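Local atomic coordinates of protein DOA1 (Saccharomyces cerevisiae, PDB entry 3ODT), a protein that binds ubiquitin through a WD40 beta-propeller domain and, in yeast, probably takes part in regulating the turnover of F-box proteins. Residues H103-C108 / S119-T125; T81-G85 / Y98-G102. All blocks are in the same frame, centred on the assembly; numbering follows the deposited sequence. Where two conformers were deposited one is given.

Contact 1 (H103-C108 / S119-T125); sequences HQGNVC and SGSWDKT
H103 meets the 119-125 segment with both ring nitrogens. ND1 gives a 2.9 Å bond to D123 OD2; OD2 lies in the imidazole plane, whereas ND1 meets its syn side 33° out of the carboxylate plane. NE2 pairs with S119 OG at 2.7 Å, and S121 CB covers one ring face. These two edge bonds fix the ring's rotation. Q104 N reaches the anti lone pair of the same D123 OD2 at 2.8 Å, and D123 OD1 takes OG1 and N of T125 from one face, the latter closing an Asx turn. S119 OG also bonds W129 NE1, completing the Asp-His-Ser/Thr-Trp network of WD40 blades. Were D123 replaced by an alanine, H103 ND1, Q104 N and both T125 donors would probably lose the carboxylate oxygens that accept from them, the imidazole then being held at its edge by S119 alone. After G105, N106 O accepts W122 N in the carbonyl plane and S121 OG from above it. CG of N106 is anti to its N (chi1 -180°), which carries ND2 over the W122 ring, 3.1 Å above its centre, while OD1 bonds N63. V107 and S121 form a non-hydrogen-bonded antiparallel pair; C108 SG approaches W122 CD1 obliquely at 3.6 Å.

Contact 2 (T81-G85 / Y98-G102); sequences TMING and YTLIG
I83 and L100 form the antiparallel hydrogen-bonded pair of this contact. L100 N reaches I83 O at 2.8 Å and 171°, whereas the return bond from I83 N to L100 O is longer, 3.2 Å; both donors lie in the plane of the carbonyl they meet. One residue along, N84 and T99 make a non-hydrogen-bonded pair, where side chains supply the polar link: T99 OG1 donates to N84 OD1 at 2.9 Å, in the amide carbonyl plane, with the two side chains alongside each other. N84 has its CG beside the backbone N (chi1 -64°), a turn that brings OD1 over to the hydroxyl. G85 N then bonds Y98 O, from 41° out of that carbonyl's plane. The Y98 ring lies close to G85, its CD2 4.0 Å from G85 CA, and a CB at G85 would clash with CD2. On the buried face the I83 and L100 side chains cross at an angle, CB to CB at 3.9 Å, and both rest on W129 of strand 125-130, I83 also on V107 and L110. Further out, N84 bonds through its backbone to F76, tying 83-87 to strand 73-78. Strand 99-100 is the fourth, edge strand of a four-stranded antiparallel blade of the WD40 propeller, in the order 62-68, 73-78, 83-87, 99-100.

The two contacts belong to successive four-stranded blades of the propeller. Contact 2 joins the last two strands of one blade; the G102-H103 link then leads into contact 1, at the open end of the hairpin formed by the first two strands of the next, where a type I turn leads to the third. Contact 1 is the more buried (7 of 12 touching residues against 4 of 8), with Q104 and W122 exposed there, T99 and I101 in contact 2. Contact 1 relies on side-chain polar bonds, whereas backbone pairing and apolar packing dominate contact 2. The blades meet directly: S119 CB packs on I83 CD1 at 3.6 Å. W129 of strand 125-130 belongs to both surroundings.

Contact 1 (H103-C108 / S119-T125)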
ATOM      1  N   HIS A 103       1.618  18.584  -2.074  1.00  6.94           N
ATOM      2  CA  HIS A 103       2.802  17.891  -2.592  1.00  7.50           C
ATOM      3  C   HIS A 103       3.304  18.532  -3.873  1.00  9.59           C
ATOM      4  O   HIS A 103       2.523  19.127  -4.634  1.00  8.96           O
ATOM      5  CB  HIS A 103       2.495  16.425  -2.846  1.00  9.53           C
ATOM      6  CG  HIS A 103       2.583  15.597  -1.617  1.00  9.09           C
ATOM      7  ND1 HIS A 103       3.765  15.449  -0.923  1.00  7.24           N
ATOM      8  CD2 HIS A 103       1.662  14.837  -0.975  1.00  7.29           C
ATOM      9  CE1 HIS A 103       3.554  14.660   0.119  1.00  6.96           C
ATOM     10  NE2 HIS A 103       2.294  14.279   0.112  1.00  8.40           N
ATOM     11  N   GLN A 104       4.605  18.391  -4.103  1.00  9.20           N
ATOM     12  CA  GLN A 104       5.262  19.017  -5.238  1.00  9.38           C
ATOM     13  C   GLN A 104       5.892  17.949  -6.123  1.00  9.71           C
ATOM     14  O   GLN A 104       6.718  18.249  -6.977  1.00 14.12           O
ATOM     15  CB  GLN A 104       6.333  20.001  -4.766  1.00 10.96           C
ATOM     16  CG  GLN A 104       5.780  21.111  -3.885  1.00 14.15           C
ATOM     17  CD  GLN A 104       4.690  21.896  -4.580  1.00 22.17           C
ATOM     18  OE1 GLN A 104       4.746  22.109  -5.793  1.00 27.30           O
ATOM     19  NE2 GLN A 104       3.675  22.321  -3.812  1.00 19.51           N
ATOM     20  N   GLY A 105       5.485  16.700  -5.918  1.00  8.73           N
ATOM     21  CA  GLY A 105       5.898  15.620  -6.774  1.00  8.16           C
ATOM     22  C   GLY A 105       4.921  14.468  -6.633  1.00  7.29           C
ATOM     23  O   GLY A 105       3.939  14.531  -5.884  1.00  8.62           O
ATOM     24  N   ASN A 106       5.230  13.400  -7.347  1.00  8.00           N
ATOM     25  CA  ASN A 106       4.410  12.191  -7.412  1.00  7.48           C
ATOM     26  C   ASN A 106       3.987  11.775  -6.012  1.00  6.31           C
ATOM     27  O   ASN A 106       4.840  11.670  -5.122  1.00  7.60           O
ATOM     28  CB  ASN A 106       5.211  11.069  -8.056  1.00  6.76           C
ATOM     29  CG  ASN A 106       4.438   9.780  -8.164  1.00  7.29           C
ATOM     30  OD1 ASN A 106       3.213   9.771  -8.366  1.00  7.69           O
ATOM     31  ND2 ASN A 106       5.161   8.655  -8.035  1.00  9.83           N
ATOM     32  N   VAL A 107       2.693  11.508  -5.842  1.00  6.01           N
ATOM     33  CA  VAL A 107       2.190  10.941  -4.608  1.00  6.32           C
ATOM     34  C   VAL A 107       2.215   9.426  -4.771  1.00  6.85           C
ATOM     35  O   VAL A 107       1.358   8.852  -5.432  1.00  7.66           O
ATOM     36  CB  VAL A 107       0.780  11.443  -4.272  1.00  6.23           C
ATOM     37  CG1 VAL A 107       0.338  10.867  -2.942  1.00  7.94           C
ATOM     38  CG2 VAL A 107       0.767  12.975  -4.221  1.00  9.10           C
ATOM     39  N   CYS A 108       3.240   8.813  -4.185  1.00  6.21           N
ATOM     40  CA  CYS A 108       3.509   7.389  -4.387  1.00  7.10           C
ATOM     41  C   CYS A 108       2.960   6.464  -3.317  1.00  5.40           C
ATOM     42  O   CYS A 108       3.034   5.241  -3.488  1.00  7.29           O
ATOM     43  CB  CYS A 108       5.012   7.111  -4.561  1.00  9.43           C
ATOM     44  SG  CYS A 108       6.036   7.806  -3.302  1.00  7.70           S
ATOM     45  N   SER A 119       0.483  10.636   3.411  1.00  6.35           N
ATOM     46  CA  SER A 119       0.901  10.455   2.028  1.00  6.52           C
ATOM     47  C   SER A 119       2.430  10.515   1.934  1.00  5.50           C
ATOM     48  O   SER A 119       3.099  11.242   2.694  1.00  7.41           O
ATOM     49  CB  SER A 119       0.280  11.536   1.136  1.00  7.36           C
ATOM     50  OG  SER A 119       0.586  12.822   1.655  1.00  7.47           O
ATOM     51  N   GLY A 120       2.977   9.704   1.023  1.00  5.77           N
ATOM     52  CA  GLY A 120       4.389   9.709   0.697  1.00  6.55           C
ATOM     53  C   GLY A 120       4.580  10.230  -0.702  1.00  7.06           C
ATOM     54  O   GLY A 120       3.772   9.960  -1.593  1.00  6.83           O
ATOM     55  N   SER A 121       5.681  10.943  -0.922  1.00  5.93           N
ATOM     56  CA  SER A 121       5.920  11.555  -2.225  1.00  7.51           C
ATOM     57  C   SER A 121       7.360  11.592  -2.684  1.00  6.92           C
ATOM     58  O   SER A 121       8.318  11.683  -1.887  1.00  6.54           O
ATOM     59  CB  SER A 121       5.323  12.980  -2.199  1.00  7.40           C
ATOM     60  OG  SER A 121       5.628  13.773  -3.349  1.00  6.86           O
ATOM     61  N   TRP A 122       7.519  11.602  -3.998  1.00  7.47           N
ATOM     62  CA  TRP A 122       8.825  11.812  -4.607  1.00  8.75           C
ATOM     63  C   TRP A 122       9.363  13.213  -4.380  1.00  8.50           C
ATOM     64  O   TRP A 122      10.528  13.499  -4.733  1.00  9.01           O
ATOM     65  CB  TRP A 122       8.756  11.542  -6.100  1.00  9.20           C
ATOM     66  CG  TRP A 122       8.574  10.116  -6.424  1.00  8.67           C
ATOM     67  CD1 TRP A 122       8.518   9.087  -5.538  1.00  9.07           C
ATOM     68  CD2 TRP A 122       8.439   9.545  -7.723  1.00  8.82           C
ATOM     69  NE1 TRP A 122       8.385   7.895  -6.216  1.00  9.44           N
ATOM     70  CE2 TRP A 122       8.329   8.151  -7.556  1.00  9.56           C
ATOM     71  CE3 TRP A 122       8.392  10.074  -9.013  1.00  9.51           C
ATOM     72  CZ2 TRP A 122       8.166   7.280  -8.623  1.00 10.99           C
ATOM     73  CZ3 TRP A 122       8.231   9.206 -10.077  1.00 10.93           C
ATOM     74  CH2 TRP A 122       8.105   7.826  -9.874  1.00 11.94           C
ATOM     75  N   ASP A 123       8.526  14.094  -3.812  1.00  6.87           N
ATOM     76  CA  ASP A 123       8.999  15.435  -3.412  1.00  9.62           C
ATOM     77  C   ASP A 123       9.855  15.383  -2.138  1.00  9.57           C
ATOM     78  O   ASP A 123      10.329  16.403  -1.650  1.00  9.84           O
ATOM     79  CB  ASP A 123       7.866  16.473  -3.298  1.00  9.18           C
ATOM     80  CG  ASP A 123       6.949  16.243  -2.128  1.00  9.91           C
ATOM     81  OD1 ASP A 123       7.246  15.401  -1.264  1.00  7.65           O
ATOM     82  OD2 ASP A 123       5.916  16.957  -2.077  1.00 10.65           O
ATOM     83  N   LYS A 124      10.064  14.179  -1.632  1.00  7.75           N
ATOM     84  CA  LYS A 124      10.952  13.862  -0.485  1.00  8.07           C
ATOM     85  C   LYS A 124      10.333  14.140   0.862  1.00  7.93           C
ATOM     86  O   LYS A 124      11.002  14.121   1.833  1.00  9.01           O
ATOM     87  CB  LYS A 124      12.326  14.546  -0.602  1.00 10.51           C
ATOM     88  CG  LYS A 124      12.955  14.365  -1.949  1.00 12.11           C
ATOM     89  CD  LYS A 124      14.357  15.032  -1.985  1.00 13.44           C
ATOM     90  CE  LYS A 124      14.910  14.935  -3.401  1.00 26.08           C
ATOM     91  NZ  LYS A 124      15.874  16.023  -3.681  1.00 35.70           N
ATOM     92  N   THR A 125       9.018  14.347   0.839  1.00  6.78           N
ATOM     93  CA  THR A 125       8.260  14.516   2.064  1.00  8.70           C
ATOM     94  C   THR A 125       7.164  13.477   2.221  1.00  6.00           C
ATOM     95  O   THR A 125       6.781  12.797   1.264  1.00  7.20           O
ATOM     96  CB  THR A 125       7.564  15.914   2.125  1.00  8.95           C
ATOM     97  OG1 THR A 125       6.397  15.913   1.282  1.00  9.90           O
ATOM     98  CG2 THR A 125       8.513  17.028   1.704  1.00 10.27           C
TER

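Contact 2 (T81-G85 / Y98-G102)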
ATOM      1  N   THR A  81       0.592  15.345  -8.559  1.00  8.64           N
ATOM      2  CA  THR A  81       0.955  15.946  -7.267  1.00  9.24           C
ATOM      3  C   THR A  81      -0.208  16.189  -6.297  1.00  7.59           C
ATOM      4  O   THR A  81      -0.003  16.610  -5.159  1.00  9.61           O
ATOM      5  CB  THR A  81       1.720  17.270  -7.458  1.00 10.86           C
ATOM      6  OG1 THR A  81       0.795  18.320  -7.773  1.00 11.80           O
ATOM      7  CG2 THR A  81       2.740  17.143  -8.577  1.00 12.61           C
HETATM    8  N   MSE A  82      -1.417  15.844  -6.738  0.56  9.81           N
HETATM    9  CA  MSE A  82      -2.620  16.053  -5.956  0.56 12.52           C
HETATM   10  C   MSE A  82      -3.110  14.784  -5.280  0.56  8.86           C
HETATM   11  O   MSE A  82      -2.846  13.684  -5.745  0.56 10.65           O
HETATM   12  CB  MSE A  82      -3.747  16.549  -6.877  0.56 20.36           C
HETATM   13  CG  MSE A  82      -3.354  17.676  -7.846  0.56 20.34           C
HETATM   14 SE   MSE A  82      -2.817  19.247  -6.841  0.56 18.01          SE
HETATM   15  CE  MSE A  82      -1.956  20.374  -8.161  0.56 21.92           C
ATOM     16  N   ILE A  83      -3.841  14.944  -4.183  1.00  8.58           N
ATOM     17  CA  ILE A  83      -4.587  13.828  -3.629  1.00  7.20           C
ATOM     18  C   ILE A  83      -6.068  14.193  -3.800  1.00  7.77           C
ATOM     19  O   ILE A  83      -6.493  15.254  -3.358  1.00 11.17           O
ATOM     20  CB  ILE A  83      -4.261  13.549  -2.149  1.00  6.38           C
ATOM     21  CG1 ILE A  83      -2.792  13.172  -1.990  1.00 10.40           C
ATOM     22  CG2 ILE A  83      -5.177  12.432  -1.628  1.00 10.21           C
ATOM     23  CD1 ILE A  83      -2.299  13.389  -0.587  1.00 10.01           C
ATOM     24  N   ASN A  84      -6.838  13.363  -4.484  1.00  7.94           N
ATOM     25  CA  ASN A  84      -8.269  13.603  -4.626  1.00  8.58           C
ATOM     26  C   ASN A  84      -9.058  12.493  -3.950  1.00  7.71           C
ATOM     27  O   ASN A  84      -8.516  11.423  -3.631  1.00  8.87           O
ATOM     28  CB  ASN A  84      -8.654  13.758  -6.101  1.00  8.67           C
ATOM     29  CG  ASN A  84      -8.019  14.971  -6.737  1.00 11.68           C
ATOM     30  OD1 ASN A  84      -8.415  16.128  -6.493  1.00 16.13           O
ATOM     31  ND2 ASN A  84      -7.042  14.724  -7.572  1.00 11.96           N
ATOM     32  N   GLY A  85     -10.336  12.753  -3.740  1.00  9.86           N
ATOM     33  CA  GLY A  85     -11.214  11.779  -3.147  1.00 10.63           C
ATOM     34  C   GLY A  85     -12.523  11.751  -3.884  1.00 10.95           C
ATOM     35  O   GLY A  85     -13.053  12.791  -4.303  1.00 14.21           O
ATOM     36  N   TYR A  98     -13.134  16.489  -3.494  1.00 27.27           N
ATOM     37  CA  TYR A  98     -12.269  16.446  -2.337  1.00 23.74           C
ATOM     38  C   TYR A  98     -10.849  16.449  -2.850  1.00 15.43           C
ATOM     39  O   TYR A  98     -10.517  15.662  -3.684  1.00 12.93           O
ATOM     40  CB  TYR A  98     -12.508  15.201  -1.515  1.00 33.19           C
ATOM     41  CG  TYR A  98     -11.808  15.054  -0.198  1.00 35.69           C
ATOM     42  CD1 TYR A  98     -12.227  15.733   0.931  1.00 41.41           C
ATOM     43  CD2 TYR A  98     -10.751  14.197  -0.053  1.00 42.49           C
ATOM     44  CE1 TYR A  98     -11.591  15.538   2.151  1.00 38.10           C
ATOM     45  CE2 TYR A  98     -10.154  14.015   1.141  1.00 47.05           C
ATOM     46  CZ  TYR A  98     -10.586  14.673   2.260  1.00 35.71           C
ATOM     47  OH  TYR A  98      -9.969  14.457   3.422  1.00 36.91           O
ATOM     48  N   THR A  99     -10.086  17.405  -2.361  1.00 11.99           N
ATOM     49  CA  THR A  99      -8.717  17.620  -2.832  1.00 11.46           C
ATOM     50  C   THR A  99      -7.818  18.028  -1.679  1.00  9.34           C
ATOM     51  O   THR A  99      -8.177  18.905  -0.896  1.00 10.45           O
ATOM     52  CB  THR A  99      -8.669  18.728  -3.886  1.00 15.65           C
ATOM     53  OG1 THR A  99      -9.520  18.384  -4.981  1.00 16.85           O
ATOM     54  CG2 THR A  99      -7.284  18.935  -4.399  1.00 17.25           C
ATOM     55  N   LEU A 100      -6.668  17.356  -1.567  1.00  7.46           N
ATOM     56  CA  LEU A 100      -5.618  17.679  -0.604  1.00  7.81           C
ATOM     57  C   LEU A 100      -4.434  18.184  -1.415  1.00  8.27           C
ATOM     58  O   LEU A 100      -3.831  17.468  -2.219  1.00  9.35           O
ATOM     59  CB  LEU A 100      -5.208  16.473   0.231  1.00  8.44           C
ATOM     60  CG  LEU A 100      -6.325  15.835   1.060  1.00 10.69           C
ATOM     61  CD1 LEU A 100      -5.773  14.591   1.739  1.00 12.69           C
ATOM     62  CD2 LEU A 100      -6.936  16.764   2.075  1.00 15.27           C
ATOM     63  N   ILE A 101      -4.135  19.455  -1.237  1.00  9.53           N
ATOM     64  CA  ILE A 101      -3.131  20.113  -2.042  1.00  9.11           C
ATOM     65  C   ILE A 101      -1.901  20.404  -1.185  1.00  8.51           C
ATOM     66  O   ILE A 101      -2.027  20.811  -0.041  1.00  9.87           O
ATOM     67  CB  ILE A 101      -3.689  21.423  -2.655  1.00 10.66           C
ATOM     68  CG1 ILE A 101      -2.671  21.974  -3.657  1.00 12.87           C
ATOM     69  CG2 ILE A 101      -4.109  22.465  -1.579  1.00 12.31           C
ATOM     70  CD1 ILE A 101      -3.241  23.047  -4.563  1.00 15.37           C
ATOM     71  N   GLY A 102      -0.726  20.185  -1.752  1.00  8.26           N
ATOM     72  CA  GLY A 102       0.518  20.549  -1.110  1.00  8.52           C
ATOM     73  C   GLY A 102       1.754  19.817  -1.601  1.00 11.08           C
ATOM     74  O   GLY A 102       2.851  20.344  -1.524  1.00  9.59           O
TER